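Local atomic coordinates of type IV pilin structural subunit (Pseudomonas aeruginosa, PDB entry 3JYZ), a protein that probably assembles with copies of itself into type IV pili, the thin surface filaments of the bacterium. Residues R38-T41 / T42-Q46. Numbering follows the deposited sequence.
Sequences RATT and TWNQQ
Thr-42 N reaches back to Arg-38 O at 2.9 Å with an N-H...O angle of 165°, and the same i to i+4 hydrogen bond repeats from Trp-43 N to Ala-39 O at 2.8 Å and from Asn-44 N to Thr-40 O at 3.0 Å, identifying a regular alpha-helical turn within helix 33-49. The hydroxyl of Thr-42 adds a second grip on the first of these carbonyls: Thr-42 OG1 donates to Arg-38 O over 3.0 Å, approaching from above the carbonyl plane, 42° out of it, whereas the amide lies much nearer that plane. A chi1 of -60° places OG1 beside its own backbone N, which lets both donors of one residue converge on a single oxygen. Alongside, the aliphatic CG of Arg-38 comes within 4.2 Å of Thr-42 OG1, while the Arg-38 guanidinium forms a salt bridge with Asp-35. On the buried side, Trp-43 CB packs 3.4 Å from Ala-39 O; its indole packs against Ala-21 and Met-24 of helix 4-28, with Gln-46 NE2 3.2 Å above the ring plane on one face, offset toward the rim, and NE1 hydrogen-bonds to Val-60 O of strand 57-62. Thr-42 thus spends its hydroxyl proton on a carbonyl of its own helix, while the tryptophan joins that helix to both helix 4-28 and the sheet of the pilin fold.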
loop_
_atom_site.group_PDB
_atom_site.type_symbol
_atom_site.label_atom_id
_atom_site.label_comp_id
_atom_site.label_asym_id
_atom_site.label_seq_id
_atom_site.Cartn_x
_atom_site.Cartn_y
_atom_site.Cartn_z
ATOM N N ARG A 38 14.598 -0.511 -9.286
ATOM C CA ARG A 38 14.669 -1.904 -9.709
ATOM C C ARG A 38 13.580 -2.740 -9.041
ATOM O O ARG A 38 12.954 -3.585 -9.681
ATOM C CB ARG A 38 16.046 -2.491 -9.398
ATOM C CG ARG A 38 16.229 -3.926 -9.862
ATOM C CD ARG A 38 17.696 -4.247 -10.100
ATOM N NE ARG A 38 18.476 -4.189 -8.867
ATOM C CZ ARG A 38 19.258 -3.171 -8.525
ATOM N NH1 ARG A 38 19.369 -2.119 -9.325
ATOM N NH2 ARG A 38 19.931 -3.204 -7.383
ATOM N N ALA A 39 13.358 -2.500 -7.752
ATOM C CA ALA A 39 12.346 -3.232 -6.998
ATOM C C ALA A 39 10.952 -2.963 -7.571
ATOM O O ALA A 39 10.140 -3.876 -7.700
ATOM C CB ALA A 39 12.410 -2.850 -5.521
ATOM N N THR A 40 10.689 -1.708 -7.915
ATOM C CA THR A 40 9.437 -1.338 -8.564
ATOM C C THR A 40 9.235 -2.138 -9.853
ATOM O O THR A 40 8.163 -2.695 -10.092
ATOM C CB THR A 40 9.415 0.171 -8.863
ATOM O OG1 THR A 40 9.493 0.891 -7.624
ATOM C CG2 THR A 40 8.146 0.577 -9.613
ATOM N N THR A 41 10.265 -2.201 -10.684
ATOM C CA THR A 41 10.156 -2.948 -11.928
ATOM C C THR A 41 9.937 -4.436 -11.683
ATOM O O THR A 41 9.080 -5.059 -12.310
ATOM C CB THR A 41 11.413 -2.733 -12.778
ATOM O OG1 THR A 41 11.477 -1.356 -13.159
ATOM C CG2 THR A 41 11.372 -3.596 -14.033
ATOM N N THR A 42 10.713 -5.007 -10.767
ATOM C CA THR A 42 10.612 -6.425 -10.450
ATOM C C THR A 42 9.224 -6.783 -9.934
ATOM O O THR A 42 8.592 -7.730 -10.413
ATOM C CB THR A 42 11.655 -6.811 -9.388
ATOM O OG1 THR A 42 12.961 -6.533 -9.907
ATOM C CG2 THR A 42 11.547 -8.286 -9.023
ATOM N N TRP A 43 8.743 -6.018 -8.956
ATOM C CA TRP A 43 7.433 -6.295 -8.386
ATOM C C TRP A 43 6.318 -6.204 -9.432
ATOM O O TRP A 43 5.480 -7.108 -9.555
ATOM C CB TRP A 43 7.104 -5.345 -7.217
ATOM C CG TRP A 43 5.742 -5.649 -6.693
ATOM C CD1 TRP A 43 4.572 -5.036 -7.031
ATOM C CD2 TRP A 43 5.405 -6.699 -5.788
ATOM N NE1 TRP A 43 3.520 -5.637 -6.370
ATOM C CE2 TRP A 43 4.007 -6.664 -5.608
ATOM C CE3 TRP A 43 6.155 -7.669 -5.112
ATOM C CZ2 TRP A 43 3.344 -7.558 -4.764
ATOM C CZ3 TRP A 43 5.494 -8.558 -4.280
ATOM C CH2 TRP A 43 4.100 -8.496 -4.113
ATOM N N ASN A 44 6.300 -5.100 -10.173
ATOM C CA ASN A 44 5.190 -4.814 -11.081
ATOM C C ASN A 44 5.084 -5.814 -12.227
ATOM O O ASN A 44 4.006 -5.980 -12.789
ATOM C CB ASN A 44 5.270 -3.380 -11.624
ATOM C CG ASN A 44 4.904 -2.335 -10.581
ATOM O OD1 ASN A 44 5.153 -1.138 -10.769
ATOM N ND2 ASN A 44 4.306 -2.776 -9.493
ATOM N N GLN A 45 6.180 -6.506 -12.543
ATOM C CA GLN A 45 6.177 -7.461 -13.653
ATOM C C GLN A 45 5.456 -8.749 -13.304
ATOM O O GLN A 45 4.999 -9.466 -14.188
ATOM C CB GLN A 45 7.606 -7.742 -14.131
ATOM C CG GLN A 45 8.251 -6.468 -14.611
ATOM C CD GLN A 45 9.505 -6.655 -15.431
ATOM O OE1 GLN A 45 9.714 -5.941 -16.420
ATOM N NE2 GLN A 45 10.361 -7.587 -15.019
ATOM N N GLN A 46 5.349 -9.003 -12.013
ATOM C CA GLN A 46 4.671 -10.199 -11.502
ATOM C C GLN A 46 3.223 -10.255 -11.917
ATOM O O GLN A 46 2.680 -9.269 -12.212
ATOM C CB GLN A 46 4.778 -10.243 -9.969
ATOM C CG GLN A 46 6.208 -10.301 -9.457
ATOM C CD GLN A 46 6.327 -10.175 -7.972
ATOM O OE1 GLN A 46 7.373 -10.347 -7.445
ATOM N NE2 GLN A 46 5.246 -9.885 -7.315
#